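Local atomic coordinates of insecticidal crystal protein Cry35Ab1 (Bacillus thuringiensis, PDB entry 4JP0), a protein that acts as one component of a binary insecticidal toxin, working with Cry34Ab1, against western corn rootworm larvae, probably targeting the midgut epithelium. Residues I10-N15 and L110-G115; F50-D55 and C183-D188; V101-N106 and T124-N129; T241-T246 and T316-Y321. All coordinates share one frame; numbering follows the deposited sequence.

Contact 1: I10-N15 and L110-G115; sequences ISNHAN and LTAGTG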
loop_
_atom_site.group_PDB
_atom_site.type_symbol
_atom_site.label_atom_id
_atom_site.label_comp_id
_atom_site.label_asym_id
_atom_site.label_seq_id
_atom_site.Cartn_x
_atom_site.Cartn_y
_atom_site.Cartn_z
ATOM N N ILE A 10 -14.134 10.527 -23.959
ATOM C CA ILE A 10 -13.172 11.606 -24.296
ATOM C C ILE A 10 -13.374 12.009 -25.753
ATOM O O ILE A 10 -13.282 11.184 -26.647
ATOM C CB ILE A 10 -11.721 11.130 -24.065
ATOM C CG1 ILE A 10 -11.496 10.801 -22.595
ATOM C CG2 ILE A 10 -10.707 12.169 -24.491
ATOM C CD1 ILE A 10 -10.113 10.128 -22.358
ATOM N N SER A 11 -13.711 13.270 -25.985
ATOM C CA SER A 11 -14.011 13.722 -27.345
ATOM C C SER A 11 -13.188 14.940 -27.736
ATOM O O SER A 11 -12.783 15.730 -26.884
ATOM C CB SER A 11 -15.518 14.035 -27.510
ATOM O OG SER A 11 -15.953 15.014 -26.596
ATOM N N ASN A 12 -12.977 15.107 -29.037
ATOM C CA ASN A 12 -12.146 16.186 -29.499
ATOM C C ASN A 12 -12.900 17.518 -29.680
ATOM O O ASN A 12 -14.020 17.566 -30.220
ATOM C CB ASN A 12 -11.507 15.808 -30.816
ATOM C CG ASN A 12 -10.484 16.836 -31.273
ATOM O OD1 ASN A 12 -10.752 17.632 -32.160
ATOM N ND2 ASN A 12 -9.309 16.824 -30.650
ATOM N N HIS A 13 -12.281 18.594 -29.218
ATOM C CA HIS A 13 -12.906 19.918 -29.338
ATOM C C HIS A 13 -13.141 20.322 -30.789
ATOM O O HIS A 13 -14.211 20.822 -31.114
ATOM C CB HIS A 13 -12.023 20.961 -28.645
ATOM C CG HIS A 13 -12.465 22.388 -28.834
ATOM N ND1 HIS A 13 -13.517 22.943 -28.139
ATOM C CD2 HIS A 13 -11.921 23.395 -29.547
ATOM C CE1 HIS A 13 -13.626 24.223 -28.440
ATOM N NE2 HIS A 13 -12.682 24.519 -29.311
ATOM N N ALA A 14 -12.152 20.096 -31.654
ATOM C CA ALA A 14 -12.262 20.528 -33.057
ATOM C C ALA A 14 -13.252 19.714 -33.878
ATOM O O ALA A 14 -14.038 20.287 -34.610
ATOM C CB ALA A 14 -10.905 20.476 -33.786
ATOM N N ASN A 15 -13.202 18.394 -33.761
ATOM C CA ASN A 15 -13.945 17.546 -34.699
ATOM C C ASN A 15 -15.102 16.733 -34.121
ATOM O O ASN A 15 -15.829 16.067 -34.860
ATOM C CB ASN A 15 -12.957 16.666 -35.464
ATOM C CG ASN A 15 -12.301 15.591 -34.600
ATOM O OD1 ASN A 15 -12.873 15.075 -33.625
ATOM N ND2 ASN A 15 -11.112 15.192 -35.007
ATOM N N LEU A 110 -1.886 14.899 -26.964
ATOM C CA LEU A 110 -2.866 14.215 -27.806
ATOM C C LEU A 110 -3.381 15.186 -28.869
ATOM O O LEU A 110 -3.859 16.288 -28.544
ATOM C CB LEU A 110 -4.043 13.806 -26.929
ATOM C CG LEU A 110 -4.837 12.590 -27.322
ATOM C CD1 LEU A 110 -3.870 11.383 -27.219
ATOM C CD2 LEU A 110 -6.105 12.419 -26.417
ATOM N N THR A 111 -3.311 14.764 -30.128
ATOM C CA THR A 111 -3.683 15.600 -31.263
ATOM C C THR A 111 -4.532 14.844 -32.309
ATOM O O THR A 111 -4.138 13.770 -32.791
ATOM C CB THR A 111 -2.389 16.044 -31.912
ATOM O OG1 THR A 111 -1.578 16.708 -30.919
ATOM C CG2 THR A 111 -2.630 17.093 -32.955
ATOM N N ALA A 112 -5.689 15.387 -32.676
ATOM C CA ALA A 112 -6.496 14.780 -33.722
ATOM C C ALA A 112 -5.953 15.141 -35.086
ATOM O O ALA A 112 -5.652 16.311 -35.356
ATOM C CB ALA A 112 -7.967 15.235 -33.617
ATOM N N GLY A 113 -5.826 14.130 -35.944
ATOM C CA GLY A 113 -5.437 14.338 -37.354
ATOM C C GLY A 113 -6.556 15.049 -38.081
ATOM O O GLY A 113 -7.706 15.007 -37.643
ATOM N N THR A 114 -6.212 15.697 -39.192
ATOM C CA THR A 114 -7.165 16.391 -40.039
ATOM C C THR A 114 -7.081 15.910 -41.490
ATOM O O THR A 114 -6.097 15.282 -41.914
ATOM C CB THR A 114 -6.868 17.903 -40.018
ATOM O OG1 THR A 114 -5.568 18.173 -40.592
ATOM C CG2 THR A 114 -6.760 18.394 -38.598
ATOM N N GLY A 115 -8.108 16.224 -42.266
ATOM C CA GLY A 115 -8.097 15.886 -43.685
ATOM C C GLY A 115 -8.062 14.396 -43.913
ATOM O O GLY A 115 -8.962 13.651 -43.458
HETATM O O HOH W 1 -9.575 16.912 -36.767
#

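Contact 2: F50-D55 and C183-D188; sequences FPIDDD and CIMVND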
loop_
_atom_site.group_PDB
_atom_site.type_symbol
_atom_site.label_atom_id
_atom_site.label_comp_id
_atom_site.label_asym_id
_atom_site.label_seq_id
_atom_site.Cartn_x
_atom_site.Cartn_y
_atom_site.Cartn_z
ATOM N N PHE A 50 -7.252 6.531 -13.367
ATOM C CA PHE A 50 -6.698 6.252 -12.016
ATOM C C PHE A 50 -5.584 7.250 -11.711
ATOM O O PHE A 50 -4.753 7.548 -12.581
ATOM C CB PHE A 50 -6.139 4.851 -11.942
ATOM C CG PHE A 50 -7.212 3.768 -11.937
ATOM C CD1 PHE A 50 -7.371 2.928 -13.011
ATOM C CD2 PHE A 50 -8.045 3.606 -10.850
ATOM C CE1 PHE A 50 -8.306 1.909 -12.995
ATOM C CE2 PHE A 50 -9.015 2.600 -10.842
ATOM C CZ PHE A 50 -9.128 1.748 -11.915
ATOM N N PRO A 51 -5.553 7.774 -10.493
ATOM C CA PRO A 51 -4.537 8.750 -10.126
ATOM C C PRO A 51 -3.265 8.034 -9.650
ATOM O O PRO A 51 -3.344 6.984 -9.001
ATOM C CB PRO A 51 -5.200 9.510 -8.965
ATOM C CG PRO A 51 -5.996 8.396 -8.230
ATOM C CD PRO A 51 -6.438 7.436 -9.351
ATOM N N ILE A 52 -2.115 8.621 -9.990
ATOM C CA ILE A 52 -0.828 8.140 -9.514
ATOM C C ILE A 52 -0.040 9.311 -8.969
ATOM O O ILE A 52 -0.524 10.463 -8.933
ATOM C CB ILE A 52 -0.063 7.386 -10.631
ATOM C CG1 ILE A 52 0.169 8.276 -11.863
ATOM C CG2 ILE A 52 -0.811 6.088 -11.014
ATOM C CD1 ILE A 52 1.073 7.587 -12.930
ATOM N N ASP A 53 1.166 9.041 -8.501
ATOM C CA ASP A 53 1.933 10.096 -7.877
ATOM C C ASP A 53 2.197 11.281 -8.824
ATOM O O ASP A 53 2.144 11.167 -10.041
ATOM C CB ASP A 53 3.284 9.571 -7.346
ATOM C CG ASP A 53 3.153 8.596 -6.164
ATOM O OD1 ASP A 53 2.101 8.552 -5.460
ATOM O OD2 ASP A 53 4.111 7.822 -5.865
ATOM N N ASP A 54 2.463 12.431 -8.221
ATOM C CA ASP A 54 2.863 13.635 -8.942
ATOM C C ASP A 54 1.839 14.146 -9.968
ATOM O O ASP A 54 2.200 14.541 -11.092
ATOM C CB ASP A 54 4.267 13.444 -9.561
ATOM C CG ASP A 54 5.319 13.007 -8.529
ATOM O OD1 ASP A 54 5.484 13.690 -7.502
ATOM O OD2 ASP A 54 6.048 11.984 -8.666
ATOM N N ASP A 55 0.573 14.126 -9.559
ATOM C CA ASP A 55 -0.514 14.697 -10.331
ATOM C C ASP A 55 -0.577 14.129 -11.751
ATOM O O ASP A 55 -0.749 14.859 -12.735
ATOM C CB ASP A 55 -0.419 16.225 -10.349
ATOM C CG ASP A 55 -0.315 16.828 -8.948
ATOM O OD1 ASP A 55 -1.106 16.459 -8.049
ATOM O OD2 ASP A 55 0.534 17.683 -8.652
ATOM N N CYS A 183 -7.417 -0.908 -9.163
ATOM C CA CYS A 183 -7.469 -2.334 -9.438
ATOM C C CYS A 183 -6.435 -2.754 -10.477
ATOM O O CYS A 183 -5.968 -3.872 -10.421
ATOM C CB CYS A 183 -8.895 -2.794 -9.840
ATOM S SG CYS A 183 -9.509 -2.002 -11.346
ATOM N N ILE A 184 -6.066 -1.850 -11.388
ATOM C CA ILE A 184 -5.061 -2.168 -12.384
ATOM C C ILE A 184 -3.718 -2.515 -11.764
ATOM O O ILE A 184 -2.910 -3.189 -12.400
ATOM C CB ILE A 184 -4.908 -1.030 -13.443
ATOM C CG1 ILE A 184 -4.627 0.309 -12.751
ATOM C CG2 ILE A 184 -6.196 -0.934 -14.301
ATOM C CD1 ILE A 184 -4.135 1.418 -13.726
ATOM N N MET A 185 -3.480 -2.046 -10.541
ATOM C CA MET A 185 -2.217 -2.298 -9.845
ATOM C C MET A 185 -2.315 -3.534 -8.949
ATOM O O MET A 185 -1.370 -3.850 -8.205
ATOM C CB MET A 185 -1.858 -1.093 -8.975
ATOM C CG MET A 185 -1.633 0.164 -9.773
ATOM S SD MET A 185 -1.501 1.598 -8.721
ATOM C CE MET A 185 -1.683 2.898 -9.949
ATOM N N VAL A 186 -3.448 -4.214 -8.998
ATOM C CA VAL A 186 -3.669 -5.388 -8.168
ATOM C C VAL A 186 -3.818 -6.648 -8.985
ATOM O O VAL A 186 -4.648 -6.697 -9.873
ATOM C CB VAL A 186 -4.938 -5.220 -7.320
ATOM C CG1 VAL A 186 -5.290 -6.547 -6.616
ATOM C CG2 VAL A 186 -4.740 -4.079 -6.327
ATOM N N ASN A 187 -3.004 -7.662 -8.692
ATOM C CA ASN A 187 -3.123 -8.940 -9.370
ATOM C C ASN A 187 -4.037 -9.806 -8.524
ATOM O O ASN A 187 -3.617 -10.316 -7.483
ATOM C CB ASN A 187 -1.744 -9.578 -9.571
ATOM C CG ASN A 187 -1.824 -11.041 -9.990
ATOM O OD1 ASN A 187 -2.687 -11.398 -10.823
ATOM N ND2 ASN A 187 -1.032 -11.918 -9.545
ATOM N N ASP A 188 -5.288 -9.944 -8.973
ATOM C CA ASP A 188 -6.338 -10.692 -8.264
ATOM C C ASP A 188 -6.780 -11.805 -9.214
ATOM O O ASP A 188 -7.675 -11.622 -10.045
ATOM C CB ASP A 188 -7.506 -9.762 -7.912
ATOM C CG ASP A 188 -8.572 -10.424 -7.013
ATOM O OD1 ASP A 188 -8.604 -11.667 -6.875
ATOM O OD2 ASP A 188 -9.426 -9.758 -6.404
#

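Contact 3: V101-N106 and T124-N129; sequences VIQSDN and TDESSN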
loop_
_atom_site.group_PDB
_atom_site.type_symbol
_atom_site.label_atom_id
_atom_site.label_comp_id
_atom_site.label_asym_id
_atom_site.label_seq_id
_atom_site.Cartn_x
_atom_site.Cartn_y
_atom_site.Cartn_z
ATOM N N VAL A 101 -5.945 19.716 -22.224
ATOM C CA VAL A 101 -4.829 19.224 -23.019
ATOM C C VAL A 101 -4.398 17.938 -22.340
ATOM O O VAL A 101 -4.291 17.895 -21.083
ATOM C CB VAL A 101 -3.650 20.230 -23.016
ATOM C CG1 VAL A 101 -2.362 19.606 -23.644
ATOM C CG2 VAL A 101 -4.070 21.517 -23.747
ATOM N N ILE A 102 -4.201 16.879 -23.129
ATOM C CA ILE A 102 -3.816 15.589 -22.568
ATOM C C ILE A 102 -2.387 15.360 -22.984
ATOM O O ILE A 102 -2.075 15.248 -24.161
ATOM C CB ILE A 102 -4.776 14.449 -23.027
ATOM C CG1 ILE A 102 -6.180 14.723 -22.480
ATOM C CG2 ILE A 102 -4.274 13.113 -22.498
ATOM C CD1 ILE A 102 -7.332 13.876 -23.109
ATOM N N GLN A 103 -1.505 15.322 -21.999
ATOM C CA GLN A 103 -0.082 15.280 -22.302
ATOM C C GLN A 103 0.574 13.978 -21.819
ATOM O O GLN A 103 0.402 13.550 -20.666
ATOM C CB GLN A 103 0.577 16.461 -21.622
ATOM C CG GLN A 103 2.117 16.544 -21.806
ATOM C CD GLN A 103 2.673 17.820 -21.217
ATOM O OE1 GLN A 103 2.265 18.916 -21.597
ATOM N NE2 GLN A 103 3.602 17.681 -20.273
ATOM N N SER A 104 1.326 13.358 -22.715
ATOM C CA SER A 104 2.084 12.158 -22.362
ATOM C C SER A 104 3.285 12.507 -21.455
ATOM O O SER A 104 3.779 13.647 -21.432
ATOM C CB SER A 104 2.594 11.474 -23.646
ATOM O OG SER A 104 3.566 10.468 -23.336
ATOM N N ASP A 105 3.736 11.517 -20.702
ATOM C CA ASP A 105 4.974 11.636 -19.947
ATOM C C ASP A 105 6.138 12.093 -20.822
ATOM O O ASP A 105 7.065 12.734 -20.326
ATOM C CB ASP A 105 5.384 10.282 -19.355
ATOM C CG ASP A 105 6.525 10.429 -18.392
ATOM O OD1 ASP A 105 7.683 10.048 -18.717
ATOM O OD2 ASP A 105 6.343 10.998 -17.297
ATOM N N ASN A 106 6.100 11.778 -22.110
ATOM C CA ASN A 106 7.163 12.188 -23.009
ATOM C C ASN A 106 7.085 13.666 -23.435
ATOM O O ASN A 106 7.905 14.135 -24.221
ATOM C CB ASN A 106 7.261 11.251 -24.218
ATOM C CG ASN A 106 6.177 11.468 -25.226
ATOM O OD1 ASN A 106 5.337 12.367 -25.091
ATOM N ND2 ASN A 106 6.175 10.638 -26.261
ATOM N N THR A 124 1.783 14.759 -30.607
ATOM C CA THR A 124 2.742 15.658 -31.236
ATOM C C THR A 124 3.026 16.865 -30.346
ATOM O O THR A 124 2.498 16.977 -29.236
ATOM C CB THR A 124 2.335 16.050 -32.642
ATOM O OG1 THR A 124 3.475 16.644 -33.288
ATOM C CG2 THR A 124 1.290 17.141 -32.592
ATOM N N ASP A 125 3.920 17.734 -30.791
ATOM C CA ASP A 125 4.320 18.844 -29.950
ATOM C C ASP A 125 3.182 19.834 -29.754
ATOM O O ASP A 125 2.424 20.105 -30.685
ATOM C CB ASP A 125 5.523 19.498 -30.578
ATOM C CG ASP A 125 6.500 18.465 -31.070
ATOM O OD1 ASP A 125 7.218 17.875 -30.229
ATOM O OD2 ASP A 125 6.590 18.143 -32.274
ATOM N N GLU A 126 3.060 20.372 -28.542
ATOM C CA GLU A 126 1.982 21.306 -28.261
ATOM C C GLU A 126 2.176 22.633 -29.005
ATOM O O GLU A 126 3.302 23.203 -29.050
ATOM C CB GLU A 126 1.864 21.558 -26.758
ATOM C CG GLU A 126 0.626 22.400 -26.455
ATOM C CD GLU A 126 0.304 22.547 -24.981
ATOM O OE1 GLU A 126 0.987 21.953 -24.121
ATOM O OE2 GLU A 126 -0.658 23.280 -24.686
ATOM N N SER A 127 1.111 23.116 -29.632
ATOM C CA SER A 127 1.210 24.385 -30.321
ATOM C C SER A 127 0.390 25.457 -29.574
ATOM O O SER A 127 -0.380 25.138 -28.676
ATOM C CB SER A 127 0.831 24.285 -31.797
ATOM O OG SER A 127 -0.497 23.872 -31.917
ATOM N N SER A 128 0.544 26.709 -29.963
ATOM C CA SER A 128 -0.031 27.803 -29.227
ATOM C C SER A 128 -1.506 27.730 -29.073
ATOM O O SER A 128 -1.974 27.756 -27.979
ATOM C CB SER A 128 0.342 29.138 -29.843
ATOM O OG SER A 128 1.710 29.271 -29.807
ATOM N N ASN A 129 -2.140 27.606 -30.276
ATOM C CA ASN A 129 -3.508 27.251 -29.997
ATOM C C ASN A 129 -4.277 26.448 -31.005
ATOM O O ASN A 129 -4.870 26.961 -31.931
ATOM C CB ASN A 129 -4.353 28.330 -29.424
ATOM C CG ASN A 129 -5.701 27.812 -29.041
ATOM O OD1 ASN A 129 -6.132 26.772 -29.520
ATOM N ND2 ASN A 129 -6.355 28.495 -28.124
HETATM O O HOH W 2 3.401 20.392 -23.886
#

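Contact 4: T241-T246 and T316-Y321; sequences TTIINT and TSLELY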
loop_
_atom_site.group_PDB
_atom_site.type_symbol
_atom_site.label_atom_id
_atom_site.label_comp_id
_atom_site.label_asym_id
_atom_site.label_seq_id
_atom_site.Cartn_x
_atom_site.Cartn_y
_atom_site.Cartn_z
ATOM N N THR A 241 4.438 -15.191 -2.923
ATOM C CA THR A 241 3.056 -15.513 -3.273
ATOM C C THR A 241 1.985 -14.627 -2.639
ATOM O O THR A 241 0.790 -14.802 -2.892
ATOM C CB THR A 241 2.756 -16.994 -2.987
ATOM O OG1 THR A 241 2.878 -17.249 -1.575
ATOM C CG2 THR A 241 3.811 -17.883 -3.621
ATOM N N THR A 242 2.402 -13.681 -1.831
ATOM C CA THR A 242 1.463 -12.792 -1.181
ATOM C C THR A 242 1.525 -11.356 -1.629
ATOM O O THR A 242 0.837 -11.004 -2.516
ATOM C CB THR A 242 1.585 -12.838 0.328
ATOM O OG1 THR A 242 2.901 -12.527 0.725
ATOM C CG2 THR A 242 1.239 -14.114 0.793
ATOM N N ILE A 243 2.385 -10.569 -1.034
ATOM C CA ILE A 243 2.568 -9.155 -1.361
ATOM C C ILE A 243 3.285 -8.835 -2.678
ATOM O O ILE A 243 2.874 -7.914 -3.417
ATOM C CB ILE A 243 3.187 -8.407 -0.167
ATOM C CG1 ILE A 243 3.056 -6.900 -0.350
ATOM C CG2 ILE A 243 4.625 -8.837 0.115
ATOM C CD1 ILE A 243 2.753 -6.173 0.936
ATOM N N ILE A 244 4.350 -9.563 -2.994
ATOM C CA ILE A 244 5.025 -9.285 -4.243
ATOM C C ILE A 244 4.120 -9.616 -5.420
ATOM O O ILE A 244 3.875 -8.786 -6.280
ATOM C CB ILE A 244 6.338 -10.075 -4.385
ATOM C CG1 ILE A 244 7.289 -9.752 -3.244
ATOM C CG2 ILE A 244 6.982 -9.757 -5.768
ATOM C CD1 ILE A 244 8.454 -10.775 -3.112
ATOM N N ASN A 245 3.612 -10.832 -5.497
ATOM C CA ASN A 245 2.839 -11.132 -6.704
ATOM C C ASN A 245 1.502 -10.387 -6.763
ATOM O O ASN A 245 0.928 -10.250 -7.834
ATOM C CB ASN A 245 2.668 -12.646 -6.903
ATOM C CG ASN A 245 3.887 -13.312 -7.668
ATOM O OD1 ASN A 245 4.838 -12.638 -8.131
ATOM N ND2 ASN A 245 3.837 -14.631 -7.787
ATOM N N THR A 246 1.009 -9.890 -5.631
ATOM C CA THR A 246 -0.273 -9.177 -5.627
ATOM C C THR A 246 -0.143 -7.677 -5.850
ATOM O O THR A 246 -0.933 -7.101 -6.582
ATOM C CB THR A 246 -1.075 -9.424 -4.313
ATOM O OG1 THR A 246 -1.184 -10.832 -4.050
ATOM C CG2 THR A 246 -2.509 -9.028 -4.499
ATOM N N THR A 316 3.191 -5.814 12.250
ATOM C CA THR A 316 2.496 -5.002 11.236
ATOM C C THR A 316 1.776 -5.949 10.300
ATOM O O THR A 316 2.384 -6.887 9.758
ATOM C CB THR A 316 3.490 -4.154 10.464
ATOM O OG1 THR A 316 4.062 -3.205 11.359
ATOM C CG2 THR A 316 2.782 -3.268 9.408
ATOM N N SER A 317 0.486 -5.719 10.077
ATOM C CA SER A 317 -0.282 -6.569 9.183
ATOM C C SER A 317 -0.798 -5.728 7.998
ATOM O O SER A 317 -1.575 -4.815 8.180
ATOM C CB SER A 317 -1.486 -7.173 9.926
ATOM O OG SER A 317 -2.189 -8.078 9.085
ATOM N N LEU A 318 -0.337 -6.054 6.802
ATOM C CA LEU A 318 -0.786 -5.380 5.583
ATOM C C LEU A 318 -1.856 -6.288 4.986
ATOM O O LEU A 318 -1.613 -7.479 4.786
ATOM C CB LEU A 318 0.404 -5.241 4.653
ATOM C CG LEU A 318 1.247 -4.014 5.006
ATOM C CD1 LEU A 318 2.486 -3.863 4.096
ATOM C CD2 LEU A 318 0.380 -2.802 4.891
ATOM N N GLU A 319 -3.048 -5.760 4.728
ATOM C CA GLU A 319 -4.153 -6.613 4.275
ATOM C C GLU A 319 -4.893 -5.901 3.148
ATOM O O GLU A 319 -5.235 -4.748 3.265
ATOM C CB GLU A 319 -5.119 -6.895 5.442
ATOM C CG GLU A 319 -4.454 -7.579 6.646
ATOM C CD GLU A 319 -5.334 -7.623 7.907
ATOM O OE1 GLU A 319 -6.551 -7.420 7.830
ATOM O OE2 GLU A 319 -4.811 -7.869 9.014
ATOM N N LEU A 320 -5.154 -6.626 2.078
ATOM C CA LEU A 320 -5.752 -6.063 0.885
ATOM C C LEU A 320 -7.107 -6.689 0.629
ATOM O O LEU A 320 -7.241 -7.926 0.661
ATOM C CB LEU A 320 -4.839 -6.355 -0.302
ATOM C CG LEU A 320 -5.299 -5.824 -1.653
ATOM C CD1 LEU A 320 -5.207 -4.318 -1.669
ATOM C CD2 LEU A 320 -4.437 -6.402 -2.795
ATOM N N TYR A 321 -8.087 -5.830 0.331
ATOM C CA TYR A 321 -9.486 -6.234 0.161
ATOM C C TYR A 321 -10.133 -5.723 -1.122
ATOM O O TYR A 321 -9.929 -4.545 -1.510
ATOM C CB TYR A 321 -10.317 -5.648 1.308
ATOM C CG TYR A 321 -9.841 -6.059 2.701
ATOM C CD1 TYR A 321 -8.754 -5.425 3.294
ATOM C CD2 TYR A 321 -10.459 -7.094 3.395
ATOM C CE1 TYR A 321 -8.316 -5.787 4.530
ATOM C CE2 TYR A 321 -10.023 -7.455 4.675
ATOM C CZ TYR A 321 -8.944 -6.810 5.218
ATOM O OH TYR A 321 -8.480 -7.163 6.479
#

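Contact 1: I10-N15 and L110-G115
OD1 of N12, an asparagine whose amide rests against the methyl of A112, takes two backbone N-H groups from the turn that follows its strand. The N-H of N15 comes in at 3.0 Å from N12 OD1, in the carbonyl plane and on a lone pair; the one from A14 is weak and bent. This is an Asx motif, and it folds residues 12-15 back so that a second asparagine faces the same methyl. CG of N12 lies trans to the backbone N (chi1 -173°), which carries the amide toward segment 110-115 and sets ND2 3.6 Å from A112 CB. ND2 of N15 comes closer, 3.4 Å from A112 CB, and reaches G113 indirectly: a water accepts from N15 ND2 at 2.9 Å and donates to G113 O at 2.8 Å. Both amides are fixed in rotation by further bonds, since N12 ND2 donates to N132 O and N15 OD1 accepts from L17 N. This is the ricin-type beta-trefoil domain, where strands 6-12 and 109-112 come together next to W135. The indole of W135 bonds to L110 O, and Q133 and W135 fit the Q-x-W signature of such lectin domains. The polar atoms of both amides are bonded to loop backbone and water; the direct touch across the segments is the A112 methyl against two amide nitrogens, with the water supplying the polar link.

Contact 2: F50-D55 and C183-D188
Apolar packing carries this contact, chiefly between F50 and I184. CD1 of I184 comes 3.6 Å from F50 CD1, and its CG2 lies 3.8 Å from F50 CE1, so the branched side chain meets these two ring atoms obliquely, the two groups sliding past each other in opposite directions. CG1 of I184 sits in the cramped site between N and C of its own backbone (chi1 55°), which turns the whole fork toward the phenylalanine. A second apolar pair joins I52 and M185: the thioether chain is stretched out and sends its CE across I52 at about a right angle, ending 3.5 Å from I52 CG2, tighter than usual for two carbons.

These pairs lie at the junction of two parts of the toxin. F50 and I52 belong to strand 43-52 of the beta-trefoil lectin domain, while residues 183-185 form a short 3-10 turn, held by V186 N to C183 O at 2.9 Å, just after strand 174-182 of the Toxin_10 region.

A sulfur-aromatic contact adds to the packing. SG of C183 stands 3.8 Å from F50 CZ and 5.0 Å from the ring centroid, approaching obliquely at 62° from the ring normal. Y202 meets the same ring edge-to-face, and I197 of helix 193-199 also packs on it.

Flanking residues are tied into the surrounding fold by polar bonds: D53 OD2 accepts from T273 N, and D188 OD2 makes a salt bridge to R322 and a hydrogen bond to Y203.

Contact 3: V101-N106 and T124-N129
In the beta-trefoil lectin domain, strand 99-104 of a two-stranded hairpin meets the loop leading from strand 121-124 through E126, whose carboxylate lies above V101. The glutamate chain is fully extended (chi1 -173°) and reaches in from the loop, so that OE2 lies 4.0 Å from V101 CG2 while OE1 is 4.1 Å from V101 CG1. Both valine methyls therefore sit under the carboxylate end, not against the aliphatic chain.

Next along the same side of the strand, Q103 brings its amide oxygen within 4.2 Å of E126 OE1, the amide and carboxylate planes turned 66° apart. Two acceptors placed like this would probably repel each other mildly if left alone. K94, on the partner strand 91-96 of the hairpin, serves both: its NZ makes a salt bridge to E126 OE1 and a hydrogen bond to Q103 OE1, which probably offsets the negative charge. A water sits 3.0 Å from Q103 OE1 and 2.9 Å from E126 OE1, although more acceptors surround it than its protons can serve.

Where the strand ends, S104 OG accepts a nearly straight bond, 170°, from N106 N at 3.1 Å, an ST turn that starts the reversal toward strand 109-112.

Contact 4: T241-T246 and T316-Y321
Two carbon contacts bring the helix and the strand together. I243 meets L318 through terminal methyls, CD1 to CD1 at 3.9 Å, the two side chains crossing at a slant. CG1 of I243 is trans to its backbone N (chi1 -166°) and the next torsion, chi2 142°, departs from a staggered position, which swings the end of the chain toward the strand. One turn on, T246 offers its CG2 to L320 CD2 at 3.7 Å, the groups running past each other in opposite directions. V186 also packs on both T246 and L320.

The fold here is a short helix, 240-247, lying on a face of the long-stranded sheet of the Toxin_10 region, a build consistent with the elongated aerolysin-type toxins. Strand 307-323 is an inner strand, paired to 202-221 and 327-346, and L318 and L320 alternate with residues whose side chains point to the other face.

Hydrogen bonds hold each side separately. On the helix, which has a wider pi-type turn at 241-244, T246 OG1 donates to T242 O at 2.5 Å, almost in line with the carbonyl bond, while T246 N reaches that carbonyl only weakly, at 3.3 Å. The hydroxyl is thus turned back to T242 O, and CG2, trans to the backbone N, faces the strand.

On the far side of the sheet, S317 OG donates to E319 OE2 at 2.6 Å, the carboxylate oxygen receiving it on its anti lone pair. S317 OG has a second partner in Q334 NE2, and the ring of Y321 takes a cation-pi contact from K206.

In the fold
From the N terminus, contact 1 opens on strand 6-12, contact 2 on strand 43-52 of the same sheet, and contact 3 on strand 99-104. Contact 1 then closes at 110-115, before contact 3 closes at 124-129, so those two cross; they also touch, through the backbone of L110 and I102. Contact 2 closes at 183-188: it crosses contact 1 and holds contact 3 nested in its loop. It joins the beta-trefoil to the Toxin_10 region. Contact 4, entirely within that region, follows in series, its centre about 15 Å from that of contact 2, and N187 bonds to N245 and T246 to link helix 240-247 with loop 183-188.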